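Local coordinates for protein putative oxidoreductase (Bacteroides fragilis NCTC 9343, PDB 3EOF) that binds flavin mononucleotide and probably acts as an oxidoreductase of the nitroreductase family, working as a pair of subunits, at residues L58-A61 and H62-P66; R224-K227 and K228-E231; R10-R13 and K14-Q17; V113-T116 and F117-A121. All coordinates share one frame; numbering follows the deposited sequence.

Interaction 1: L58-A61 and H62-P66; sequences LSPA and HFNQP. With FMN (flavin mononucleotide), chain C.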
loop_
_atom_site.group_PDB
_atom_site.type_symbol
_atom_site.label_atom_id
_atom_site.label_comp_id
_atom_site.label_asym_id
_atom_site.label_seq_id
_atom_site.Cartn_x
_atom_site.Cartn_y
_atom_site.Cartn_z
ATOM N N LEU A 58 -16.521 9.651 -13.456
ATOM C CA LEU A 58 -15.900 9.060 -12.244
ATOM C C LEU A 58 -16.498 9.536 -10.948
ATOM O O LEU A 58 -16.431 8.854 -9.942
ATOM C CB LEU A 58 -14.398 9.393 -12.158
ATOM C CG LEU A 58 -13.404 8.632 -13.018
ATOM C CD1 LEU A 58 -11.974 9.087 -12.649
ATOM C CD2 LEU A 58 -13.632 7.103 -12.788
ATOM N N SER A 59 -17.036 10.743 -10.980
ATOM C CA SER A 59 -17.558 11.424 -9.793
ATOM C C SER A 59 -18.543 10.625 -8.948
ATOM O O SER A 59 -18.392 10.560 -7.738
ATOM C CB SER A 59 -18.158 12.792 -10.192
ATOM O OG SER A 59 -18.278 13.617 -9.048
ATOM N N PRO A 60 -19.580 10.042 -9.567
ATOM C CA PRO A 60 -20.543 9.232 -8.813
ATOM C C PRO A 60 -19.935 8.023 -8.120
ATOM O O PRO A 60 -20.371 7.669 -7.022
ATOM C CB PRO A 60 -21.544 8.763 -9.890
ATOM C CG PRO A 60 -21.344 9.629 -11.025
ATOM C CD PRO A 60 -19.928 10.121 -10.985
ATOM N N ALA A 61 -18.968 7.377 -8.778
ATOM C CA ALA A 61 -18.226 6.247 -8.222
ATOM C C ALA A 61 -17.615 6.660 -6.859
ATOM O O ALA A 61 -17.565 5.874 -5.887
ATOM C CB ALA A 61 -17.115 5.826 -9.197
ATOM N N HIS A 62 -17.163 7.918 -6.803
ATOM C CA HIS A 62 -16.540 8.483 -5.623
ATOM C C HIS A 62 -17.515 9.298 -4.780
ATOM O O HIS A 62 -17.105 10.151 -4.018
ATOM C CB HIS A 62 -15.305 9.290 -6.037
ATOM C CG HIS A 62 -14.263 8.438 -6.687
ATOM N ND1 HIS A 62 -13.560 7.495 -5.982
ATOM C CD2 HIS A 62 -13.898 8.293 -7.982
ATOM C CE1 HIS A 62 -12.739 6.858 -6.801
ATOM N NE2 HIS A 62 -12.908 7.339 -8.019
ATOM N N PHE A 63 -18.801 8.964 -4.861
ATOM C CA PHE A 63 -19.848 9.619 -4.098
ATOM C C PHE A 63 -19.939 11.125 -4.318
ATOM O O PHE A 63 -20.406 11.874 -3.425
ATOM C CB PHE A 63 -19.747 9.327 -2.586
ATOM C CG PHE A 63 -19.739 7.872 -2.236
ATOM C CD1 PHE A 63 -20.587 6.975 -2.857
ATOM C CD2 PHE A 63 -18.915 7.404 -1.229
ATOM C CE1 PHE A 63 -20.553 5.641 -2.533
ATOM C CE2 PHE A 63 -18.908 6.051 -0.894
ATOM C CZ PHE A 63 -19.714 5.189 -1.559
ATOM N N ASN A 64 -19.537 11.555 -5.513
ATOM C CA ASN A 64 -19.573 12.962 -5.894
ATOM C C ASN A 64 -18.794 13.903 -4.986
ATOM O O ASN A 64 -19.172 15.059 -4.759
ATOM C CB ASN A 64 -21.026 13.374 -6.077
ATOM C CG ASN A 64 -21.626 12.745 -7.295
ATOM O OD1 ASN A 64 -22.746 12.220 -7.256
ATOM N ND2 ASN A 64 -20.859 12.752 -8.398
ATOM N N GLN A 65 -17.690 13.380 -4.469
ATOM C CA GLN A 65 -16.803 14.168 -3.637
ATOM C C GLN A 65 -16.255 15.153 -4.605
ATOM O O GLN A 65 -15.870 14.767 -5.706
ATOM C CB GLN A 65 -15.703 13.336 -3.037
ATOM C CG GLN A 65 -16.201 12.273 -2.105
ATOM C CD GLN A 65 -15.075 11.516 -1.486
ATOM O OE1 GLN A 65 -14.444 12.024 -0.570
ATOM N NE2 GLN A 65 -14.807 10.299 -1.977
ATOM N N PRO A 66 -16.237 16.433 -4.222
ATOM C CA PRO A 66 -15.900 17.506 -5.158
ATOM C C PRO A 66 -14.550 17.472 -5.810
ATOM O O PRO A 66 -14.424 17.956 -6.913
ATOM C CB PRO A 66 -16.115 18.785 -4.333
ATOM C CG PRO A 66 -16.110 18.337 -2.894
ATOM C CD PRO A 66 -16.578 16.940 -2.880
HETATM N N1 FMN C . -10.322 11.945 2.249
HETATM C C2 FMN C . -11.576 12.321 1.754
HETATM O O2 FMN C . -11.971 13.494 1.842
HETATM N N3 FMN C . -12.430 11.379 1.178
HETATM C C4 FMN C . -12.084 10.018 1.061
HETATM O O4 FMN C . -12.680 9.292 0.178
HETATM C C4A FMN C . -10.807 9.653 1.591
HETATM N N5 FMN C . -10.394 8.330 1.522
HETATM C C5A FMN C . -9.146 7.931 1.975
HETATM C C6 FMN C . -8.812 6.576 1.842
HETATM C C7 FMN C . -7.591 6.100 2.284
HETATM C C7M FMN C . -7.312 4.632 2.132
HETATM C C8 FMN C . -6.689 6.979 2.879
HETATM C C8M FMN C . -5.298 6.502 3.128
HETATM C C9 FMN C . -7.017 8.347 3.017
HETATM C C9A FMN C . -8.261 8.859 2.568
HETATM N N10 FMN C . -8.670 10.213 2.674
HETATM C C10 FMN C . -9.929 10.604 2.186
HETATM C "C1'" FMN C . -7.821 11.270 3.376
HETATM C "C2'" FMN C . -7.911 11.055 4.880
HETATM O "O2'" FMN C . -9.225 11.437 5.311
HETATM C "C3'" FMN C . -6.788 11.760 5.615
HETATM O "O3'" FMN C . -5.494 11.205 5.316
HETATM C "C4'" FMN C . -6.980 11.738 7.138
HETATM O "O4'" FMN C . -8.074 12.550 7.518
HETATM C "C5'" FMN C . -5.781 12.347 7.808
HETATM O "O5'" FMN C . -5.635 13.622 7.179
HETATM P P FMN C . -4.199 14.131 6.598
HETATM O O1P FMN C . -3.742 13.244 5.420
HETATM O O2P FMN C . -3.187 14.028 7.711
HETATM O O3P FMN C . -4.426 15.616 6.280
HETATM O O HOH W 1 -16.895 15.566 -8.110
#
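S59 O accepts the backbone N-H of N64 (N to O 2.7 Å) while P60 O accepts that of F63 (N to O 3.0 Å), so that a 6→1 bond encloses a 5→2 bond and F63, with positive phi (57°), turns the chain back; P60 to F63 form a type I beta turn. The same two ends are tied a second time through side chains. N64 ND2 gives a hydrogen to S59 OG at 2.8 Å, the hydroxyl lying almost exactly in the plane of the amide. A water joins S59 OG to Q65 O, which gives that hydroxyl a second partner. H62 tucks its ring inward, with A61 CB over one face, and its ND1 is bonded to T133 OG1. Beyond the turn, Q65 runs out straight from CG. Its NE2 serves both H62 O (3.1 Å) and FMN O4 (3.2 Å), while its OE1 accepts from FMN N3 at 2.7 Å. The bond to H62 O helps to fix which way round the amide faces, matching donor to O4 and acceptor to N3. The paired 6→1 and 5→2 bonds of S59 to N64 make a Schellman motif, which delivers Q65 to the pyrimidine edge of the flavin in a nitroreductase-type FMN site.

Interaction 2: R224-K227 and K228-E231; sequences RYTK and KDNE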
loop_
_atom_site.group_PDB
_atom_site.type_symbol
_atom_site.label_atom_id
_atom_site.label_comp_id
_atom_site.label_asym_id
_atom_site.label_seq_id
_atom_site.Cartn_x
_atom_site.Cartn_y
_atom_site.Cartn_z
ATOM N N ARG A 224 -19.950 6.659 9.641
ATOM C CA ARG A 224 -18.928 6.627 8.593
ATOM C C ARG A 224 -18.620 5.241 8.029
ATOM O O ARG A 224 -18.630 5.043 6.822
ATOM C CB ARG A 224 -17.597 7.238 9.087
ATOM C CG ARG A 224 -17.587 8.717 9.400
ATOM C CD ARG A 224 -17.520 9.650 8.181
ATOM N NE ARG A 224 -16.329 9.457 7.325
ATOM C CZ ARG A 224 -15.074 9.833 7.615
ATOM N NH1 ARG A 224 -14.765 10.394 8.776
ATOM N NH2 ARG A 224 -14.101 9.618 6.743
ATOM N N TYR A 225 -18.314 4.291 8.906
ATOM C CA TYR A 225 -17.852 3.000 8.464
ATOM C C TYR A 225 -18.572 1.989 9.269
ATOM O O TYR A 225 -18.009 1.406 10.206
ATOM C CB TYR A 225 -16.342 2.886 8.677
ATOM C CG TYR A 225 -15.531 4.022 8.061
ATOM C CD1 TYR A 225 -15.405 4.157 6.667
ATOM C CD2 TYR A 225 -14.872 4.934 8.867
ATOM C CE1 TYR A 225 -14.647 5.193 6.108
ATOM C CE2 TYR A 225 -14.121 5.961 8.323
ATOM C CZ TYR A 225 -14.023 6.096 6.955
ATOM O OH TYR A 225 -13.265 7.131 6.452
ATOM N N THR A 226 -19.823 1.773 8.872
ATOM C CA THR A 226 -20.757 0.923 9.581
ATOM C C THR A 226 -20.565 -0.555 9.292
ATOM O O THR A 226 -20.001 -0.951 8.262
ATOM C CB THR A 226 -22.228 1.311 9.269
ATOM O OG1 THR A 226 -22.520 1.012 7.914
ATOM C CG2 THR A 226 -22.487 2.799 9.521
ATOM N N LYS A 227 -21.038 -1.355 10.243
ATOM C CA LYS A 227 -20.962 -2.802 10.177
ATOM C C LYS A 227 -21.666 -3.285 8.925
ATOM O O LYS A 227 -21.067 -4.029 8.137
ATOM C CB LYS A 227 -21.596 -3.436 11.436
ATOM C CG LYS A 227 -21.578 -4.952 11.447
ATOM C CD LYS A 227 -21.909 -5.504 12.828
ATOM C CE LYS A 227 -21.736 -7.012 12.933
ATOM N NZ LYS A 227 -22.578 -7.761 12.016
ATOM N N LYS A 228 -22.922 -2.839 8.752
ATOM C CA LYS A 228 -23.716 -3.202 7.589
ATOM C C LYS A 228 -23.040 -2.858 6.286
ATOM O O LYS A 228 -22.945 -3.719 5.416
ATOM C CB LYS A 228 -25.121 -2.610 7.638
ATOM C CG LYS A 228 -26.060 -3.409 8.516
ATOM C CD LYS A 228 -27.411 -2.700 8.671
ATOM C CE LYS A 228 -28.284 -3.365 9.752
ATOM N NZ LYS A 228 -29.520 -2.570 10.001
ATOM N N ASP A 229 -22.542 -1.630 6.151
ATOM C CA ASP A 229 -21.833 -1.243 4.933
ATOM C C ASP A 229 -20.592 -2.036 4.708
ATOM O O ASP A 229 -20.345 -2.434 3.582
ATOM C CB ASP A 229 -21.497 0.239 4.906
ATOM C CG ASP A 229 -22.740 1.087 4.816
ATOM O OD1 ASP A 229 -23.848 0.504 4.667
ATOM O OD2 ASP A 229 -22.624 2.317 4.907
ATOM N N ASN A 230 -19.807 -2.232 5.766
ATOM C CA ASN A 230 -18.557 -2.982 5.700
ATOM C C ASN A 230 -18.734 -4.417 5.197
ATOM O O ASN A 230 -17.916 -4.925 4.429
ATOM C CB ASN A 230 -17.871 -2.986 7.067
ATOM C CG ASN A 230 -17.288 -1.618 7.432
ATOM O OD1 ASN A 230 -17.027 -0.787 6.560
ATOM N ND2 ASN A 230 -17.108 -1.380 8.719
ATOM N N GLU A 231 -19.791 -5.063 5.668
ATOM C CA GLU A 231 -20.121 -6.411 5.280
ATOM C C GLU A 231 -20.591 -6.456 3.821
ATOM O O GLU A 231 -20.164 -7.321 3.054
ATOM C CB GLU A 231 -21.161 -6.951 6.252
ATOM C CG GLU A 231 -20.517 -7.210 7.609
ATOM C CD GLU A 231 -21.487 -7.553 8.688
ATOM O OE1 GLU A 231 -22.716 -7.660 8.396
ATOM O OE2 GLU A 231 -20.992 -7.686 9.838
HETATM O O HOH W 2 -20.269 2.799 6.179
HETATM O O HOH W 3 -25.037 1.796 7.617
#
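T226 OG1 accepts the backbone N-H of D229 at 3.2 Å. The hydroxyl can do so because chi1 (68°) sets OG1 between the backbone N and the carbonyl carbon, turned over the first helical turn. D229 OD2 reaches T226 N only through a water, in place of the direct bond of a capping box: the water takes the hydrogen of T226 N and donates to both D229 OD2 (2.7 Å) and R224 O, spanning the break between helix 216-224 and the next. A second water lies 2.7 Å from T226 OG1 and donates only weakly to D229 OD1. T226 is thus the N-cap of helix 227-243, and D229 lies close to the N-terminus of that helix, where the carboxylate is probably favoured as an anion.

Backbone bonds then set the helix going, with N230 N reaching T226 O at 2.8 Å and E231 N reaching K227 O at 3.0 Å. The salt bridge joins residues one turn apart, K227 and E231. K227 runs out extended and bends at its last torsion (-60°), which brings NZ to within 2.7 Å of E231 OE2, on the syn lone pair of the carboxylate.

Amide contacts link this corner to the dimer. N230 ND2 makes a weak bond to Y225 O, but its stronger partner is G96 O of the second subunit, whose Y97 also packs on N230. Y225 meanwhile packs against M38 of that same subunit.

Interaction 3: R10-R13 and K14-Q17; sequences RTIR and KYQQ. With FMN (flavin mononucleotide), chain C.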
loop_
_atom_site.group_PDB
_atom_site.type_symbol
_atom_site.label_atom_id
_atom_site.label_comp_id
_atom_site.label_asym_id
_atom_site.label_seq_id
_atom_site.Cartn_x
_atom_site.Cartn_y
_atom_site.Cartn_z
ATOM N N ARG A 10 -0.413 17.539 4.817
ATOM C CA ARG A 10 -1.801 17.442 5.082
ATOM C C ARG A 10 -2.463 17.215 3.748
ATOM O O ARG A 10 -1.923 17.598 2.703
ATOM C CB ARG A 10 -2.291 18.703 5.801
ATOM C CG ARG A 10 -2.167 19.943 5.019
ATOM C CD ARG A 10 -1.943 21.085 5.933
ATOM N NE ARG A 10 -0.591 21.097 6.468
ATOM C CZ ARG A 10 -0.212 21.823 7.517
ATOM N NH1 ARG A 10 -1.092 22.578 8.166
ATOM N NH2 ARG A 10 1.041 21.778 7.952
ATOM N N THR A 11 -3.630 16.592 3.807
ATOM C CA THR A 11 -4.415 16.295 2.644
ATOM C C THR A 11 -5.004 17.618 2.132
ATOM O O THR A 11 -5.480 18.437 2.918
ATOM C CB THR A 11 -5.582 15.261 2.973
ATOM O OG1 THR A 11 -5.034 13.955 3.167
ATOM C CG2 THR A 11 -6.537 15.162 1.840
ATOM N N ILE A 12 -5.006 17.772 0.806
ATOM C CA ILE A 12 -5.500 18.956 0.164
ATOM C C ILE A 12 -6.606 18.507 -0.735
ATOM O O ILE A 12 -6.413 17.585 -1.554
ATOM C CB ILE A 12 -4.400 19.673 -0.647
ATOM C CG1 ILE A 12 -3.233 20.096 0.272
ATOM C CG2 ILE A 12 -5.002 20.830 -1.388
ATOM C CD1 ILE A 12 -3.596 21.145 1.338
ATOM N N ARG A 13 -7.761 19.154 -0.566
ATOM C CA ARG A 13 -8.987 18.844 -1.276
ATOM C C ARG A 13 -9.520 19.995 -2.144
ATOM O O ARG A 13 -10.553 19.854 -2.786
ATOM C CB ARG A 13 -10.074 18.488 -0.254
ATOM C CG ARG A 13 -9.795 17.246 0.558
ATOM C CD ARG A 13 -10.816 17.054 1.645
ATOM N NE ARG A 13 -10.596 15.800 2.357
ATOM C CZ ARG A 13 -9.782 15.623 3.402
ATOM N NH1 ARG A 13 -9.049 16.607 3.900
ATOM N NH2 ARG A 13 -9.684 14.426 3.953
ATOM N N LYS A 14 -8.851 21.148 -2.129
ATOM C CA LYS A 14 -9.282 22.317 -2.895
ATOM C C LYS A 14 -8.077 22.660 -3.744
ATOM O O LYS A 14 -6.977 22.750 -3.207
ATOM C CB LYS A 14 -9.600 23.494 -1.986
ATOM C CG LYS A 14 -10.644 23.279 -0.950
ATOM C CD LYS A 14 -12.006 23.290 -1.523
ATOM C CE LYS A 14 -13.047 23.099 -0.414
ATOM N NZ LYS A 14 -12.961 24.138 0.658
ATOM N N TYR A 15 -8.285 22.869 -5.047
ATOM C CA TYR A 15 -7.178 23.081 -5.965
ATOM C C TYR A 15 -7.349 24.356 -6.731
ATOM O O TYR A 15 -8.459 24.861 -6.970
ATOM C CB TYR A 15 -7.033 21.886 -6.926
ATOM C CG TYR A 15 -7.116 20.572 -6.176
ATOM C CD1 TYR A 15 -6.029 20.089 -5.456
ATOM C CD2 TYR A 15 -8.318 19.859 -6.111
ATOM C CE1 TYR A 15 -6.125 18.906 -4.717
ATOM C CE2 TYR A 15 -8.415 18.651 -5.391
ATOM C CZ TYR A 15 -7.329 18.190 -4.709
ATOM O OH TYR A 15 -7.436 17.020 -4.002
ATOM N N GLN A 16 -6.202 24.882 -7.089
ATOM C CA GLN A 16 -6.087 26.111 -7.806
ATOM C C GLN A 16 -6.475 25.786 -9.256
ATOM O O GLN A 16 -6.379 24.629 -9.698
ATOM C CB GLN A 16 -4.626 26.578 -7.672
ATOM C CG GLN A 16 -4.365 27.991 -7.982
ATOM C CD GLN A 16 -2.883 28.270 -8.143
ATOM O OE1 GLN A 16 -2.057 27.594 -7.506
ATOM N NE2 GLN A 16 -2.535 29.267 -9.021
ATOM N N GLN A 17 -6.971 26.791 -9.966
ATOM C CA GLN A 17 -7.299 26.682 -11.379
ATOM C C GLN A 17 -5.970 26.841 -12.070
ATOM O O GLN A 17 -5.663 27.933 -12.556
ATOM C CB GLN A 17 -8.197 27.852 -11.817
ATOM C CG GLN A 17 -9.582 27.831 -11.248
ATOM C CD GLN A 17 -10.426 26.767 -11.900
ATOM O OE1 GLN A 17 -10.662 26.806 -13.115
ATOM N NE2 GLN A 17 -10.901 25.816 -11.101
HETATM N N1 FMN C . -10.322 11.945 2.249
HETATM C C2 FMN C . -11.576 12.321 1.754
HETATM O O2 FMN C . -11.971 13.494 1.842
HETATM N N3 FMN C . -12.430 11.379 1.178
HETATM C C4 FMN C . -12.084 10.018 1.061
HETATM O O4 FMN C . -12.680 9.292 0.178
HETATM C C4A FMN C . -10.807 9.653 1.591
HETATM N N5 FMN C . -10.394 8.330 1.522
HETATM C C5A FMN C . -9.146 7.931 1.975
HETATM C C6 FMN C . -8.812 6.576 1.842
HETATM C C7 FMN C . -7.591 6.100 2.284
HETATM C C7M FMN C . -7.312 4.632 2.132
HETATM C C8 FMN C . -6.689 6.979 2.879
HETATM C C8M FMN C . -5.298 6.502 3.128
HETATM C C9 FMN C . -7.017 8.347 3.017
HETATM C C9A FMN C . -8.261 8.859 2.568
HETATM N N10 FMN C . -8.670 10.213 2.674
HETATM C C10 FMN C . -9.929 10.604 2.186
HETATM C "C1'" FMN C . -7.821 11.270 3.376
HETATM C "C2'" FMN C . -7.911 11.055 4.880
HETATM O "O2'" FMN C . -9.225 11.437 5.311
HETATM C "C3'" FMN C . -6.788 11.760 5.615
HETATM O "O3'" FMN C . -5.494 11.205 5.316
HETATM C "C4'" FMN C . -6.980 11.738 7.138
HETATM O "O4'" FMN C . -8.074 12.550 7.518
HETATM C "C5'" FMN C . -5.781 12.347 7.808
HETATM O "O5'" FMN C . -5.635 13.622 7.179
HETATM P P FMN C . -4.199 14.131 6.598
HETATM O O1P FMN C . -3.742 13.244 5.420
HETATM O O2P FMN C . -3.187 14.028 7.711
HETATM O O3P FMN C . -4.426 15.616 6.280
#
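I12 and Y15 meet across the two residues between them. The apolar part is small: I12 CG2 touches Y15 CE1 at 4.0 Å, and the carbonyl carbon of R13 lies over one face of the tyrosine ring, so the aromatic group leans back on the backbone that precedes it. The polar end of Y15 also folds back, its OH coming within 2.7 Å of I12 O. That bond is weak and not settled, since the hydroxyl is also hydrogen-bonded to T158 OG1.

A second group of bonds goes to the cofactor. T11 meets the phosphate with two groups: its backbone N donates to FMN O3P at 2.8 Å, nearly straight (171°), and its OG1 to FMN O1P at 2.7 Å. R13 stretches fully from CG to NE, and FMN O2 lies at the edge of its guanidinium, near the plane of that group. NE donates to O2 at 2.7 Å, and NH2 donates to N1 at 3.1 Å and more weakly to O2. T11 CG2 packs over the rim of one guanidinium face, which probably helps to fix its orientation. A cation here would probably stabilise negative charge at N1 and O2 of reduced flavin. Segment 10-13 lines the FMN site of a nitroreductase-type fold.

Interaction 4: V113-T116 and F117-A121; sequences VAQT and FCTLA
T119 and Q115 are joined by two hydrogen bonds to one carbonyl oxygen. Q115 O accepts from T119 N at 3.1 Å and from T119 OG1 at 2.8 Å, the two donors arriving from opposite faces of the carbonyl plane. The threonine hydroxyl reaches back because chi1 (-57°) places OG1 beside its own backbone N, turned back toward the preceding turn. A buried hydroxyl proton is thus spent on a main-chain oxygen one turn earlier. The Q115 side chain crosses that of T119 at about a right angle after a bend at chi2 (56°), which leaves NE2 3.2 Å from T119 OG1. Its OE1 is taken up by Y130 OH.

Further main-chain bonds follow the regular i to i+4 pattern. F117 N donates to V113 O at 2.7 Å and almost straight (172°), C118 N to A114 O at 2.9 Å, and L120 N to T116 O at 3.0 Å. T116 repeats the threonine habit, its OG1 bonding to L112 O; T116 OG1 also has a weak hydrogen bond with Q115 NE2 of the second subunit. The side chains of T116 and L120 lie side by side, pointing the same way, with T116 CG2 and L120 CD1 4.0 Å apart.

Helix 100-123 is buried on every side of this turn. F117 packs against L28 of helix 22-32 and against L75 and F77 of strand 73-80; C118 meets I128 and Y130 of strand 127-131; and T119 faces T119 of the second subunit, so the helix stands between the sheet and the second subunit.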
loop_
_atom_site.group_PDB
_atom_site.type_symbol
_atom_site.label_atom_id
_atom_site.label_comp_id
_atom_site.label_asym_id
_atom_site.label_seq_id
_atom_site.Cartn_x
_atom_site.Cartn_y
_atom_site.Cartn_z
ATOM N N VAL A 113 3.581 2.472 -5.123
ATOM C CA VAL A 113 3.677 3.511 -6.153
ATOM C C VAL A 113 2.835 4.744 -5.804
ATOM O O VAL A 113 3.307 5.881 -5.873
ATOM C CB VAL A 113 3.235 2.978 -7.563
ATOM C CG1 VAL A 113 3.050 4.089 -8.525
ATOM C CG2 VAL A 113 4.215 1.986 -8.085
ATOM N N ALA A 114 1.572 4.520 -5.457
ATOM C CA ALA A 114 0.669 5.601 -5.173
ATOM C C ALA A 114 1.158 6.506 -4.121
ATOM O O ALA A 114 1.082 7.735 -4.264
ATOM C CB ALA A 114 -0.739 5.065 -4.816
ATOM N N GLN A 115 1.662 5.921 -3.046
ATOM C CA GLN A 115 2.215 6.707 -1.953
ATOM C C GLN A 115 3.581 7.301 -2.289
ATOM O O GLN A 115 3.897 8.367 -1.801
ATOM C CB GLN A 115 2.284 5.879 -0.692
ATOM C CG GLN A 115 2.729 6.640 0.531
ATOM C CD GLN A 115 1.886 7.874 0.841
ATOM O OE1 GLN A 115 0.672 7.920 0.645
ATOM N NE2 GLN A 115 2.541 8.861 1.368
ATOM N N THR A 116 4.379 6.662 -3.137
ATOM C CA THR A 116 5.657 7.268 -3.559
ATOM C C THR A 116 5.279 8.494 -4.372
ATOM O O THR A 116 5.795 9.575 -4.154
ATOM C CB THR A 116 6.581 6.300 -4.331
ATOM O OG1 THR A 116 6.824 5.131 -3.537
ATOM C CG2 THR A 116 7.908 6.959 -4.626
ATOM N N PHE A 117 4.321 8.337 -5.270
ATOM C CA PHE A 117 3.830 9.462 -6.060
ATOM C C PHE A 117 3.331 10.598 -5.184
ATOM O O PHE A 117 3.766 11.725 -5.372
ATOM C CB PHE A 117 2.698 9.044 -7.010
ATOM C CG PHE A 117 2.024 10.207 -7.646
ATOM C CD1 PHE A 117 2.598 10.847 -8.730
ATOM C CD2 PHE A 117 0.830 10.709 -7.115
ATOM C CE1 PHE A 117 1.990 11.985 -9.274
ATOM C CE2 PHE A 117 0.235 11.835 -7.640
ATOM C CZ PHE A 117 0.797 12.470 -8.719
ATOM N N CYS A 118 2.402 10.305 -4.261
ATOM C CA CYS A 118 1.847 11.337 -3.360
ATOM C C CYS A 118 2.931 12.124 -2.619
ATOM O O CYS A 118 2.844 13.322 -2.494
ATOM C CB CYS A 118 0.864 10.754 -2.387
ATOM S SG CYS A 118 -0.656 10.299 -3.211
ATOM N N THR A 119 3.941 11.431 -2.133
ATOM C CA THR A 119 5.086 12.044 -1.471
ATOM C C THR A 119 5.919 12.941 -2.387
ATOM O O THR A 119 6.402 14.026 -1.992
ATOM C CB THR A 119 5.974 10.932 -0.913
ATOM O OG1 THR A 119 5.187 10.123 -0.029
ATOM C CG2 THR A 119 7.145 11.484 -0.180
ATOM N N LEU A 120 6.128 12.477 -3.605
ATOM C CA LEU A 120 6.867 13.234 -4.610
ATOM C C LEU A 120 6.044 14.440 -5.058
ATOM O O LEU A 120 6.575 15.519 -5.220
ATOM C CB LEU A 120 7.247 12.350 -5.794
ATOM C CG LEU A 120 8.353 11.324 -5.506
ATOM C CD1 LEU A 120 8.442 10.352 -6.658
ATOM C CD2 LEU A 120 9.715 11.943 -5.263
ATOM N N ALA A 121 4.745 14.239 -5.237
ATOM C CA ALA A 121 3.827 15.284 -5.629
ATOM C C ALA A 121 3.821 16.387 -4.577
ATOM O O ALA A 121 4.011 17.560 -4.869
ATOM C CB ALA A 121 2.412 14.680 -5.850
#

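Interactions 1 and 3 approach the same flavin from different loops. Their centres are 16 Å apart and their nearest atoms about 6 Å, with no direct touch, yet both bind the pyrimidine, 62-66 at N3 and O4 and 10-13 at O2 and N1, and 10-13 also holds the phosphate. Interaction 2 contributes no bond to the cofactor, but the side chain of Y225 is about 6 Å from the FMN. Interaction 4 is farther inside the fold; the side chain of Q115 is about 7 Å from the FMN. Interactions 2 and 4 lie on opposite sides of the chain's centre, 29 Å apart between centres, and each packs against the second subunit, whose T37 N is hydrogen-bonded to the FMN.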